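Local coordinates for pseudopodium-enriched atypical kinase 1 (Homo sapiens, PDB 6BHC), which is a pseudokinase with an unusual catalytic cleft, dimerizes through its kinase fold, and probably signals without phosphoryl transfer, at residues E288-P293 and P313-R318; T282-Y287 and P293-E298; R178-L183 and R323-L328; L183-C188 and C352-P357. The protein carries 1 engineered substitution. All coordinates share one frame; numbering follows the deposited sequence.

Interaction 1: residues E288-P293 and P313-R318; sequences EMLHLP and PRIPFR
L290 and L292 share one first torsion: CG lies anti to the carbonyl carbon and beside the backbone N (chi1 -64° in L290). L290 then meets I315, and L292 meets I315 and P316. On I315 the branches split, CG1 beside the backbone N and CG2 beside the carbonyl carbon. CG2 meets L290, while the CG1 branch touches L292 at CG1 and L290 at its CD1 end. L290 CD1 sits 3.6 Å from I315 CG2. L292 CD1 is 3.9 Å from I315 CG1. Each leucine crosses I315 at about a right angle. L292 also meets P316 end-on, its CD1 3.7 Å from P316 CD, with the CD2 methyl close behind. Helix 277-289 ends here in a Schellman motif, and both leucines lie in the turn that leaves it. H291 has positive phi (60°) and is the C-prime residue; H291 N bonds to E288 O at 3.0 Å, and L292 N returns to Y287 O. The loop 313-318 passes alongside on its way to helix 322-332, where Q326 OE1 accepts from I315 N. No direct hydrogen bond joins 288-293 to 313-318. A water bridges them instead, donating to L290 O at 2.9 Å and accepting from R318 NH1 at 3.2 Å. The H291 ring is held by bonds from NE2 to V162 O and between ND1 and H169 ND1.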
loop_
_atom_site.group_PDB
_atom_site.type_symbol
_atom_site.label_atom_id
_atom_site.label_comp_id
_atom_site.label_asym_id
_atom_site.label_seq_id
_atom_site.Cartn_x
_atom_site.Cartn_y
_atom_site.Cartn_z
ATOM N N GLU A 288 -34.238 -17.857 -1.733
ATOM C CA GLU A 288 -34.605 -17.256 -3.013
ATOM C C GLU A 288 -33.373 -16.895 -3.835
ATOM O O GLU A 288 -33.354 -17.102 -5.055
ATOM C CB GLU A 288 -35.484 -16.028 -2.778
ATOM C CG GLU A 288 -36.835 -16.364 -2.159
ATOM C CD GLU A 288 -37.710 -15.143 -1.936
ATOM O OE1 GLU A 288 -37.167 -14.065 -1.617
ATOM O OE2 GLU A 288 -38.944 -15.265 -2.082
ATOM N N MET A 289 -32.335 -16.358 -3.191
ATOM C CA MET A 289 -31.098 -16.053 -3.900
ATOM C C MET A 289 -30.408 -17.305 -4.426
ATOM O O MET A 289 -29.638 -17.217 -5.388
ATOM C CB MET A 289 -30.146 -15.273 -2.994
ATOM C CG MET A 289 -30.652 -13.887 -2.637
ATOM S SD MET A 289 -29.458 -12.927 -1.692
ATOM C CE MET A 289 -28.159 -12.716 -2.906
ATOM N N LEU A 290 -30.665 -18.464 -3.821
ATOM C CA LEU A 290 -30.156 -19.731 -4.321
ATOM C C LEU A 290 -31.122 -20.401 -5.293
ATOM O O LEU A 290 -31.053 -21.621 -5.480
ATOM C CB LEU A 290 -29.839 -20.667 -3.154
ATOM C CG LEU A 290 -28.729 -20.164 -2.233
ATOM C CD1 LEU A 290 -28.516 -21.124 -1.076
ATOM C CD2 LEU A 290 -27.436 -19.955 -3.011
ATOM N N HIS A 291 -32.019 -19.624 -5.904
ATOM C CA HIS A 291 -32.969 -20.118 -6.902
ATOM C C HIS A 291 -33.878 -21.203 -6.336
ATOM O O HIS A 291 -34.278 -22.132 -7.041
ATOM C CB HIS A 291 -32.244 -20.611 -8.157
ATOM C CG HIS A 291 -31.467 -19.540 -8.855
ATOM N ND1 HIS A 291 -30.102 -19.406 -8.728
ATOM C CD2 HIS A 291 -31.869 -18.534 -9.668
ATOM C CE1 HIS A 291 -29.693 -18.373 -9.443
ATOM N NE2 HIS A 291 -30.746 -17.825 -10.023
ATOM N N LEU A 292 -34.215 -21.087 -5.060
ATOM C CA LEU A 292 -35.179 -21.958 -4.417
ATOM C C LEU A 292 -36.422 -21.162 -4.037
ATOM O O LEU A 292 -36.340 -19.952 -3.807
ATOM C CB LEU A 292 -34.587 -22.608 -3.162
ATOM C CG LEU A 292 -33.279 -23.377 -3.354
ATOM C CD1 LEU A 292 -32.723 -23.828 -2.013
ATOM C CD2 LEU A 292 -33.491 -24.564 -4.280
ATOM N N PRO A 293 -37.586 -21.799 -3.972
ATOM C CA PRO A 293 -38.790 -21.071 -3.562
ATOM C C PRO A 293 -38.735 -20.696 -2.089
ATOM O O PRO A 293 -37.924 -21.206 -1.314
ATOM C CB PRO A 293 -39.923 -22.065 -3.841
ATOM C CG PRO A 293 -39.270 -23.402 -3.782
ATOM C CD PRO A 293 -37.875 -23.204 -4.306
ATOM N N PRO A 313 -37.017 -27.090 3.968
ATOM C CA PRO A 313 -36.522 -27.680 2.717
ATOM C C PRO A 313 -35.004 -27.609 2.637
ATOM O O PRO A 313 -34.384 -26.641 3.083
ATOM C CB PRO A 313 -37.185 -26.823 1.632
ATOM C CG PRO A 313 -38.371 -26.203 2.304
ATOM C CD PRO A 313 -37.952 -25.980 3.725
ATOM N N ARG A 314 -34.409 -28.650 2.061
ATOM C CA ARG A 314 -32.959 -28.777 2.020
ATOM C C ARG A 314 -32.376 -27.939 0.890
ATOM O O ARG A 314 -32.849 -27.997 -0.249
ATOM C CB ARG A 314 -32.559 -30.242 1.845
ATOM C CG ARG A 314 -33.153 -31.181 2.882
ATOM C CD ARG A 314 -32.520 -30.983 4.249
ATOM N NE ARG A 314 -33.214 -31.748 5.282
ATOM C CZ ARG A 314 -32.965 -33.023 5.566
ATOM N NH1 ARG A 314 -32.034 -33.685 4.892
ATOM N NH2 ARG A 314 -33.649 -33.636 6.521
ATOM N N ILE A 315 -31.347 -27.165 1.206
ATOM C CA ILE A 315 -30.612 -26.424 0.178
ATOM C C ILE A 315 -29.660 -27.380 -0.527
ATOM O O ILE A 315 -28.925 -28.121 0.149
ATOM C CB ILE A 315 -29.858 -25.253 0.799
ATOM C CG1 ILE A 315 -30.843 -24.218 1.350
ATOM C CG2 ILE A 315 -28.923 -24.621 -0.221
ATOM C CD1 ILE A 315 -30.181 -23.004 1.959
ATOM N N PRO A 316 -29.646 -27.414 -1.860
ATOM C CA PRO A 316 -28.754 -28.339 -2.568
ATOM C C PRO A 316 -27.291 -28.070 -2.241
ATOM O O PRO A 316 -26.865 -26.923 -2.099
ATOM C CB PRO A 316 -29.062 -28.069 -4.046
ATOM C CG PRO A 316 -30.431 -27.468 -4.047
ATOM C CD PRO A 316 -30.518 -26.667 -2.784
ATOM N N PHE A 317 -26.522 -29.152 -2.124
ATOM C CA PHE A 317 -25.109 -29.091 -1.748
ATOM C C PHE A 317 -24.282 -29.011 -3.027
ATOM O O PHE A 317 -23.919 -30.024 -3.626
ATOM C CB PHE A 317 -24.745 -30.301 -0.896
ATOM C CG PHE A 317 -23.293 -30.382 -0.530
ATOM C CD1 PHE A 317 -22.662 -29.322 0.098
ATOM C CD2 PHE A 317 -22.565 -31.533 -0.787
ATOM C CE1 PHE A 317 -21.326 -29.401 0.443
ATOM C CE2 PHE A 317 -21.231 -31.618 -0.440
ATOM C CZ PHE A 317 -20.612 -30.550 0.178
ATOM N N ARG A 318 -23.975 -27.783 -3.451
ATOM C CA ARG A 318 -23.358 -27.550 -4.750
ATOM C C ARG A 318 -22.050 -26.772 -4.705
ATOM O O ARG A 318 -21.343 -26.746 -5.717
ATOM C CB ARG A 318 -24.335 -26.808 -5.677
ATOM C CG ARG A 318 -25.674 -27.506 -5.841
ATOM C CD ARG A 318 -26.732 -26.559 -6.373
ATOM N NE ARG A 318 -26.464 -26.146 -7.745
ATOM C CZ ARG A 318 -27.262 -25.350 -8.449
ATOM N NH1 ARG A 318 -28.379 -24.882 -7.907
ATOM N NH2 ARG A 318 -26.945 -25.023 -9.692
HETATM O O HOH W 1 -29.599 -24.117 -5.036
#

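Interaction 2: residues T282-Y287 and P293-E298; sequences TGILIY and PNPFDE
The Y287 ring is overlaid on one face by P295, whose CG stands 3.5 Å from the ring centroid and 13° off the normal. This is a CH-pi contact over the middle of the ring. G283 O lies in the ring plane at the edge, and Y287 OH is bonded to P313 O and Q326 NE2. Ring and hydroxyl are therefore both held. With alanine in place of the tyrosine, P295 would probably lose its aromatic cover, and P313 O and Q326 NE2 their hydroxyl partner. One turn back, I284 lies against the start of helix 295-298. Its CG2 is 3.3 Å from N294 OD1, and its CD1 is 4.0 Å from F296 CD2, the two hydrophobic side chains at about a right angle. N294 is the N-cap of that helix. With CG anti to the backbone N (chi1 -179°), OD1 reaches forward to F296 N in a weak capping bond of 3.3 Å. N294 O accepts from D297 N at 2.7 Å and also from E298 N. The contact is mainly apolar and CH-pi. N294 OD1 turns to its own helix start and takes no hydrogen bond from 282-287.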
loop_
_atom_site.group_PDB
_atom_site.type_symbol
_atom_site.label_atom_id
_atom_site.label_comp_id
_atom_site.label_asym_id
_atom_site.label_seq_id
_atom_site.Cartn_x
_atom_site.Cartn_y
_atom_site.Cartn_z
ATOM N N THR A 282 -34.559 -12.354 6.242
ATOM C CA THR A 282 -33.272 -12.626 5.611
ATOM C C THR A 282 -33.077 -14.117 5.364
ATOM O O THR A 282 -32.453 -14.504 4.368
ATOM C CB THR A 282 -32.139 -12.067 6.475
ATOM O OG1 THR A 282 -32.319 -10.655 6.643
ATOM C CG2 THR A 282 -30.787 -12.318 5.826
ATOM N N GLY A 283 -33.611 -14.966 6.246
ATOM C CA GLY A 283 -33.522 -16.399 6.026
ATOM C C GLY A 283 -34.293 -16.857 4.805
ATOM O O GLY A 283 -33.871 -17.786 4.111
ATOM N N ILE A 284 -35.430 -16.217 4.526
ATOM C CA ILE A 284 -36.175 -16.518 3.308
ATOM C C ILE A 284 -35.387 -16.082 2.080
ATOM O O ILE A 284 -35.386 -16.767 1.050
ATOM C CB ILE A 284 -37.563 -15.853 3.357
ATOM C CG1 ILE A 284 -38.401 -16.449 4.489
ATOM C CG2 ILE A 284 -38.282 -15.993 2.022
ATOM C CD1 ILE A 284 -39.795 -15.875 4.579
ATOM N N LEU A 285 -34.695 -14.943 2.172
ATOM C CA LEU A 285 -33.936 -14.443 1.030
ATOM C C LEU A 285 -32.810 -15.389 0.639
ATOM O O LEU A 285 -32.446 -15.461 -0.540
ATOM C CB LEU A 285 -33.372 -13.056 1.337
ATOM C CG LEU A 285 -34.385 -11.936 1.569
ATOM C CD1 LEU A 285 -33.663 -10.614 1.769
ATOM C CD2 LEU A 285 -35.367 -11.847 0.413
ATOM N N ILE A 286 -32.245 -16.116 1.607
ATOM C CA ILE A 286 -31.165 -17.049 1.298
ATOM C C ILE A 286 -31.651 -18.128 0.342
ATOM O O ILE A 286 -30.968 -18.473 -0.629
ATOM C CB ILE A 286 -30.594 -17.656 2.592
ATOM C CG1 ILE A 286 -29.898 -16.578 3.424
ATOM C CG2 ILE A 286 -29.635 -18.794 2.270
ATOM C CD1 ILE A 286 -29.252 -17.108 4.683
ATOM N N TYR A 287 -32.842 -18.673 0.598
ATOM C CA TYR A 287 -33.412 -19.662 -0.310
ATOM C C TYR A 287 -33.672 -19.065 -1.687
ATOM O O TYR A 287 -33.361 -19.687 -2.710
ATOM C CB TYR A 287 -34.703 -20.227 0.281
ATOM C CG TYR A 287 -34.500 -21.308 1.320
ATOM C CD1 TYR A 287 -34.166 -20.991 2.634
ATOM C CD2 TYR A 287 -34.658 -22.648 0.990
ATOM C CE1 TYR A 287 -33.988 -21.983 3.585
ATOM C CE2 TYR A 287 -34.482 -23.644 1.932
ATOM C CZ TYR A 287 -34.148 -23.307 3.226
ATOM O OH TYR A 287 -33.976 -24.302 4.158
ATOM N N PRO A 293 -37.586 -21.799 -3.972
ATOM C CA PRO A 293 -38.790 -21.071 -3.562
ATOM C C PRO A 293 -38.735 -20.696 -2.089
ATOM O O PRO A 293 -37.924 -21.206 -1.314
ATOM C CB PRO A 293 -39.923 -22.065 -3.841
ATOM C CG PRO A 293 -39.270 -23.402 -3.782
ATOM C CD PRO A 293 -37.875 -23.204 -4.306
ATOM N N ASN A 294 -39.609 -19.765 -1.720
ATOM C CA ASN A 294 -39.844 -19.430 -0.328
ATOM C C ASN A 294 -40.198 -20.702 0.442
ATOM O O ASN A 294 -41.170 -21.384 0.082
ATOM C CB ASN A 294 -40.972 -18.402 -0.229
ATOM C CG ASN A 294 -41.273 -17.972 1.201
ATOM O OD1 ASN A 294 -40.607 -18.381 2.151
ATOM N ND2 ASN A 294 -42.286 -17.127 1.355
ATOM N N PRO A 295 -39.433 -21.066 1.475
ATOM C CA PRO A 295 -39.691 -22.335 2.181
ATOM C C PRO A 295 -41.112 -22.480 2.687
ATOM O O PRO A 295 -41.615 -23.608 2.792
ATOM C CB PRO A 295 -38.689 -22.291 3.343
ATOM C CG PRO A 295 -37.604 -21.400 2.874
ATOM C CD PRO A 295 -38.244 -20.371 1.996
ATOM N N PHE A 296 -41.778 -21.374 3.004
ATOM C CA PHE A 296 -43.154 -21.397 3.474
ATOM C C PHE A 296 -44.156 -21.323 2.331
ATOM O O PHE A 296 -45.364 -21.240 2.582
ATOM C CB PHE A 296 -43.372 -20.263 4.476
ATOM C CG PHE A 296 -42.369 -20.264 5.595
ATOM C CD1 PHE A 296 -42.585 -21.022 6.734
ATOM C CD2 PHE A 296 -41.197 -19.531 5.494
ATOM C CE1 PHE A 296 -41.660 -21.037 7.758
ATOM C CE2 PHE A 296 -40.265 -19.543 6.514
ATOM C CZ PHE A 296 -40.497 -20.297 7.649
ATOM N N ASP A 297 -43.678 -21.346 1.088
ATOM C CA ASP A 297 -44.514 -21.603 -0.078
ATOM C C ASP A 297 -44.333 -23.006 -0.635
ATOM O O ASP A 297 -45.281 -23.563 -1.199
ATOM C CB ASP A 297 -44.222 -20.587 -1.188
ATOM C CG ASP A 297 -44.768 -19.211 -0.878
ATOM O OD1 ASP A 297 -45.858 -19.120 -0.276
ATOM O OD2 ASP A 297 -44.105 -18.217 -1.242
ATOM N N GLU A 298 -43.138 -23.588 -0.495
ATOM C CA GLU A 298 -42.929 -24.967 -0.925
ATOM C C GLU A 298 -43.545 -25.950 0.063
ATOM O O GLU A 298 -44.114 -26.973 -0.340
ATOM C CB GLU A 298 -41.435 -25.239 -1.097
ATOM C CG GLU A 298 -41.087 -26.675 -1.456
ATOM C CD GLU A 298 -39.596 -26.890 -1.607
ATOM O OE1 GLU A 298 -38.833 -25.925 -1.389
ATOM O OE2 GLU A 298 -39.187 -28.020 -1.945
#

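Interaction 3: residues R178-L183 and R323-L328; sequences RQVCLL and RGLQQL
R178 NH1 is bonded to both L354 O and Y321 OH, while NH2 of the same guanidinium forms a salt bridge with E407 OE1. R178 itself takes no part in the contact with 323-328, which is apolar. L325, on helix 322-332, points its side chain at helix 173-194 and meets C181 and V180. C181 SG is 3.8 Å from L325 CD2 and 4.1 Å from L325 CD1, so the sulfur sits across both methyls of the fork. The C181 thiol is placed by its first torsion: SG lies anti to the carbonyl carbon (chi1 -68°). V180 adds a looser touch, CG1 to L325 CD1 at 4.5 Å. The backbones stay well apart, with C181 CA and L325 CA 8.1 Å from each other. By order in the chain, these helices probably correspond to E and H of the kinase C-lobe. C181 also touches Y321 and L354, and V180 touches M289 of helix 277-289. C181 and V180 thus also face neighbours beyond L325. All three touching residues are buried. The chemistry implies that the two helices are held here by dispersion and the exclusion of water, without directional bonds between the segments.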
loop_
_atom_site.group_PDB
_atom_site.type_symbol
_atom_site.label_atom_id
_atom_site.label_comp_id
_atom_site.label_asym_id
_atom_site.label_seq_id
_atom_site.Cartn_x
_atom_site.Cartn_y
_atom_site.Cartn_z
ATOM N N ARG A 178 -20.677 -17.532 -4.022
ATOM C CA ARG A 178 -19.825 -16.582 -3.313
ATOM C C ARG A 178 -20.358 -15.162 -3.456
ATOM O O ARG A 178 -20.344 -14.390 -2.490
ATOM C CB ARG A 178 -18.383 -16.673 -3.815
ATOM C CG ARG A 178 -17.429 -15.745 -3.070
ATOM C CD ARG A 178 -15.972 -15.962 -3.455
ATOM N NE ARG A 178 -15.094 -15.084 -2.686
ATOM C CZ ARG A 178 -14.563 -15.399 -1.509
ATOM N NH1 ARG A 178 -14.811 -16.580 -0.959
ATOM N NH2 ARG A 178 -13.780 -14.536 -0.878
ATOM N N GLN A 179 -20.835 -14.799 -4.652
ATOM C CA GLN A 179 -21.480 -13.499 -4.825
ATOM C C GLN A 179 -22.706 -13.366 -3.934
ATOM O O GLN A 179 -23.003 -12.269 -3.447
ATOM C CB GLN A 179 -21.878 -13.285 -6.287
ATOM C CG GLN A 179 -20.729 -13.304 -7.278
ATOM C CD GLN A 179 -21.195 -13.046 -8.700
ATOM O OE1 GLN A 179 -21.600 -11.935 -9.039
ATOM N NE2 GLN A 179 -21.150 -14.078 -9.534
ATOM N N VAL A 180 -23.432 -14.466 -3.716
ATOM C CA VAL A 180 -24.581 -14.432 -2.817
ATOM C C VAL A 180 -24.138 -14.080 -1.403
ATOM O O VAL A 180 -24.759 -13.246 -0.733
ATOM C CB VAL A 180 -25.336 -15.775 -2.868
ATOM C CG1 VAL A 180 -26.348 -15.865 -1.737
ATOM C CG2 VAL A 180 -26.027 -15.935 -4.211
ATOM N N CYS A 181 -23.045 -14.693 -0.933
ATOM C CA CYS A 181 -22.530 -14.367 0.394
ATOM C C CYS A 181 -22.108 -12.906 0.483
ATOM O O CYS A 181 -22.306 -12.257 1.517
ATOM C CB CYS A 181 -21.356 -15.282 0.747
ATOM S SG CYS A 181 -21.798 -17.018 1.009
ATOM N N LEU A 182 -21.523 -12.368 -0.591
ATOM C CA LEU A 182 -21.082 -10.977 -0.571
ATOM C C LEU A 182 -22.265 -10.018 -0.541
ATOM O O LEU A 182 -22.215 -8.986 0.141
ATOM C CB LEU A 182 -20.186 -10.693 -1.775
ATOM C CG LEU A 182 -18.730 -11.134 -1.621
ATOM C CD1 LEU A 182 -17.992 -11.032 -2.946
ATOM C CD2 LEU A 182 -18.034 -10.299 -0.552
ATOM N N LEU A 183 -23.336 -10.334 -1.272
ATOM C CA LEU A 183 -24.532 -9.501 -1.212
ATOM C C LEU A 183 -25.212 -9.615 0.147
ATOM O O LEU A 183 -25.663 -8.610 0.709
ATOM C CB LEU A 183 -25.501 -9.881 -2.331
ATOM C CG LEU A 183 -25.003 -9.644 -3.757
ATOM C CD1 LEU A 183 -26.100 -9.944 -4.768
ATOM C CD2 LEU A 183 -24.490 -8.220 -3.919
ATOM N N ARG A 323 -23.357 -25.506 2.616
ATOM C CA ARG A 323 -23.661 -25.980 3.965
ATOM C C ARG A 323 -23.759 -24.823 4.950
ATOM O O ARG A 323 -24.639 -24.816 5.819
ATOM C CB ARG A 323 -22.604 -26.983 4.428
ATOM C CG ARG A 323 -22.382 -28.135 3.471
ATOM C CD ARG A 323 -21.637 -29.278 4.138
ATOM N NE ARG A 323 -22.537 -30.124 4.914
ATOM C CZ ARG A 323 -23.215 -31.148 4.406
ATOM N NH1 ARG A 323 -23.091 -31.454 3.121
ATOM N NH2 ARG A 323 -24.014 -31.866 5.182
ATOM N N GLY A 324 -22.861 -23.844 4.837
ATOM C CA GLY A 324 -22.915 -22.699 5.730
ATOM C C GLY A 324 -24.151 -21.847 5.514
ATOM O O GLY A 324 -24.762 -21.371 6.474
ATOM N N LEU A 325 -24.539 -21.644 4.252
ATOM C CA LEU A 325 -25.760 -20.899 3.968
ATOM C C LEU A 325 -26.996 -21.650 4.447
ATOM O O LEU A 325 -27.971 -21.026 4.879
ATOM C CB LEU A 325 -25.859 -20.602 2.472
ATOM C CG LEU A 325 -24.842 -19.604 1.910
ATOM C CD1 LEU A 325 -24.918 -19.561 0.391
ATOM C CD2 LEU A 325 -25.063 -18.218 2.501
ATOM N N GLN A 326 -26.973 -22.983 4.378
ATOM C CA GLN A 326 -28.078 -23.769 4.916
ATOM C C GLN A 326 -28.180 -23.602 6.425
ATOM O O GLN A 326 -29.271 -23.376 6.964
ATOM C CB GLN A 326 -27.899 -25.243 4.551
ATOM C CG GLN A 326 -28.906 -26.173 5.209
ATOM C CD GLN A 326 -30.266 -26.136 4.540
ATOM O OE1 GLN A 326 -30.600 -27.013 3.743
ATOM N NE2 GLN A 326 -31.063 -25.124 4.867
ATOM N N GLN A 327 -27.048 -23.710 7.126
ATOM C CA GLN A 327 -27.053 -23.533 8.574
ATOM C C GLN A 327 -27.444 -22.110 8.952
ATOM O O GLN A 327 -28.155 -21.894 9.940
ATOM C CB GLN A 327 -25.681 -23.892 9.147
ATOM C CG GLN A 327 -25.555 -23.718 10.655
ATOM C CD GLN A 327 -26.377 -24.724 11.443
ATOM O OE1 GLN A 327 -26.846 -25.727 10.902
ATOM N NE2 GLN A 327 -26.553 -24.458 12.732
ATOM N N LEU A 328 -26.995 -21.127 8.170
ATOM C CA LEU A 328 -27.346 -19.738 8.445
ATOM C C LEU A 328 -28.844 -19.507 8.296
ATOM O O LEU A 328 -29.458 -18.814 9.115
ATOM C CB LEU A 328 -26.566 -18.810 7.514
ATOM C CG LEU A 328 -26.897 -17.323 7.632
ATOM C CD1 LEU A 328 -26.613 -16.838 9.042
ATOM C CD2 LEU A 328 -26.117 -16.512 6.609
#

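Interaction 4: residues L183-C188 and C352-P357; sequences LLLQLC and CLLWGP
The apolar contacts converge on one methyl, L185 CD2. It lies 3.8 Å from L354 CD1 and 3.7 Å from W355 CH2. L185 reaches them with CG anti to its amide nitrogen (chi1 -177°), which carries the isobutyl group out toward helix 343-354. W355 also packs on L410, C411 and Y414 of helix 406-417. The aromatic contact is at the edge: the methyl sits near the plane of the indole, by CH2 and CZ3, and not over a face. One face of that indole is covered by L354 itself, whose CB stands 3.6 Å above its centre. Polar bonds lie at the margins. L354 O accepts from R358 NH1 as well as from R178, and W355 NE1 has a weak bond to E407 OE1. The contact thus joins the long helix 173-194 to the end of helix 343-354. By order in the chain, the two probably correspond to the E helix and the last helix of the protein kinase C-lobe.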
loop_
_atom_site.group_PDB
_atom_site.type_symbol
_atom_site.label_atom_id
_atom_site.label_comp_id
_atom_site.label_asym_id
_atom_site.label_seq_id
_atom_site.Cartn_x
_atom_site.Cartn_y
_atom_site.Cartn_z
ATOM N N LEU A 183 -23.336 -10.334 -1.272
ATOM C CA LEU A 183 -24.532 -9.501 -1.212
ATOM C C LEU A 183 -25.212 -9.615 0.147
ATOM O O LEU A 183 -25.663 -8.610 0.709
ATOM C CB LEU A 183 -25.501 -9.881 -2.331
ATOM C CG LEU A 183 -25.003 -9.644 -3.757
ATOM C CD1 LEU A 183 -26.100 -9.944 -4.768
ATOM C CD2 LEU A 183 -24.490 -8.220 -3.919
ATOM N N LEU A 184 -25.292 -10.832 0.692
ATOM C CA LEU A 184 -25.897 -11.012 2.008
ATOM C C LEU A 184 -25.090 -10.312 3.091
ATOM O O LEU A 184 -25.665 -9.810 4.066
ATOM C CB LEU A 184 -26.034 -12.502 2.323
ATOM C CG LEU A 184 -27.073 -13.289 1.517
ATOM C CD1 LEU A 184 -26.979 -14.778 1.823
ATOM C CD2 LEU A 184 -28.476 -12.770 1.795
ATOM N N LEU A 185 -23.765 -10.268 2.941
ATOM C CA LEU A 185 -22.928 -9.567 3.910
ATOM C C LEU A 185 -23.226 -8.073 3.918
ATOM O O LEU A 185 -23.281 -7.449 4.984
ATOM C CB LEU A 185 -21.452 -9.820 3.602
ATOM C CG LEU A 185 -20.445 -9.217 4.580
ATOM C CD1 LEU A 185 -20.690 -9.763 5.971
ATOM C CD2 LEU A 185 -19.021 -9.503 4.134
ATOM N N GLN A 186 -23.418 -7.479 2.738
ATOM C CA GLN A 186 -23.770 -6.064 2.678
ATOM C C GLN A 186 -25.159 -5.816 3.253
ATOM O O GLN A 186 -25.394 -4.785 3.893
ATOM C CB GLN A 186 -23.691 -5.563 1.238
ATOM C CG GLN A 186 -22.316 -5.685 0.611
ATOM C CD GLN A 186 -22.284 -5.160 -0.807
ATOM O OE1 GLN A 186 -22.488 -3.970 -1.049
ATOM N NE2 GLN A 186 -22.038 -6.050 -1.758
ATOM N N LEU A 187 -26.091 -6.747 3.032
ATOM C CA LEU A 187 -27.426 -6.612 3.604
ATOM C C LEU A 187 -27.366 -6.605 5.125
ATOM O O LEU A 187 -28.005 -5.773 5.780
ATOM C CB LEU A 187 -28.330 -7.741 3.106
ATOM C CG LEU A 187 -29.727 -7.802 3.733
ATOM C CD1 LEU A 187 -30.508 -6.527 3.445
ATOM C CD2 LEU A 187 -30.491 -9.024 3.243
ATOM N N CYS A 188 -26.598 -7.530 5.707
ATOM C CA CYS A 188 -26.468 -7.569 7.160
ATOM C C CYS A 188 -25.855 -6.281 7.694
ATOM O O CYS A 188 -26.238 -5.805 8.769
ATOM C CB CYS A 188 -25.639 -8.784 7.578
ATOM S SG CYS A 188 -26.444 -10.365 7.208
ATOM N N CYS A 352 -17.220 -15.616 7.886
ATOM C CA CYS A 352 -16.487 -16.869 8.017
ATOM C C CYS A 352 -16.540 -17.684 6.730
ATOM O O CYS A 352 -15.546 -18.309 6.344
ATOM C CB CYS A 352 -17.033 -17.683 9.187
ATOM S SG CYS A 352 -16.204 -19.271 9.408
ATOM N N LEU A 353 -17.693 -17.698 6.054
ATOM C CA LEU A 353 -17.793 -18.441 4.802
ATOM C C LEU A 353 -16.949 -17.810 3.702
ATOM O O LEU A 353 -16.448 -18.519 2.821
ATOM C CB LEU A 353 -19.255 -18.535 4.358
ATOM C CG LEU A 353 -20.236 -19.237 5.301
ATOM C CD1 LEU A 353 -21.635 -19.269 4.698
ATOM C CD2 LEU A 353 -19.759 -20.642 5.635
ATOM N N LEU A 354 -16.775 -16.488 3.735
ATOM C CA LEU A 354 -16.029 -15.799 2.689
ATOM C C LEU A 354 -14.524 -15.872 2.925
ATOM O O LEU A 354 -13.766 -16.242 2.022
ATOM C CB LEU A 354 -16.489 -14.344 2.597
ATOM C CG LEU A 354 -17.877 -14.140 1.992
ATOM C CD1 LEU A 354 -18.414 -12.762 2.334
ATOM C CD2 LEU A 354 -17.816 -14.334 0.484
ATOM N N TRP A 355 -14.073 -15.519 4.128
ATOM C CA TRP A 355 -12.652 -15.514 4.451
ATOM C C TRP A 355 -12.301 -16.252 5.731
ATOM O O TRP A 355 -11.146 -16.674 5.874
ATOM C CB TRP A 355 -12.130 -14.077 4.579
ATOM C CG TRP A 355 -12.584 -13.173 3.487
ATOM C CD1 TRP A 355 -12.064 -13.081 2.230
ATOM C CD2 TRP A 355 -13.653 -12.224 3.553
ATOM N NE1 TRP A 355 -12.748 -12.133 1.505
ATOM C CE2 TRP A 355 -13.727 -11.592 2.296
ATOM C CE3 TRP A 355 -14.557 -11.848 4.551
ATOM C CZ2 TRP A 355 -14.668 -10.607 2.011
ATOM C CZ3 TRP A 355 -15.491 -10.868 4.267
ATOM C CH2 TRP A 355 -15.539 -10.259 3.007
ATOM N N GLY A 356 -13.243 -16.422 6.661
ATOM C CA GLY A 356 -12.965 -16.953 7.978
ATOM C C GLY A 356 -12.442 -18.371 7.949
ATOM O O GLY A 356 -12.297 -18.981 6.885
ATOM N N PRO A 357 -12.151 -18.925 9.127
ATOM C CA PRO A 357 -11.533 -20.256 9.181
ATOM C C PRO A 357 -12.401 -21.304 8.503
ATOM O O PRO A 357 -13.628 -21.302 8.626
ATOM C CB PRO A 357 -11.389 -20.524 10.684
ATOM C CG PRO A 357 -12.358 -19.605 11.341
ATOM C CD PRO A 357 -12.430 -18.386 10.469
#

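All four contacts lie in the helical lobe of the kinase fold. Interactions 1 and 2 share P293 and helix 277-289, with centres about 9 Å apart. The Q326 amide of interaction 3 ties them together, its NE2 on Y287 OH and its OE1 on I315 N. I286 CD1 of interaction 2 packs 3.7 Å from L328 CD2 of interaction 3, and L285 CD1 lies 3.8 Å from L187 CD2 of interaction 4. Interactions 3 and 4 share L183 on helix 173-194, their centres about 7 Å apart, and C181 CB is 3.7 Å from L354 CD2. M289 bridges inward from interaction 1, its SD 3.6 Å from L184 CD2 of interaction 4.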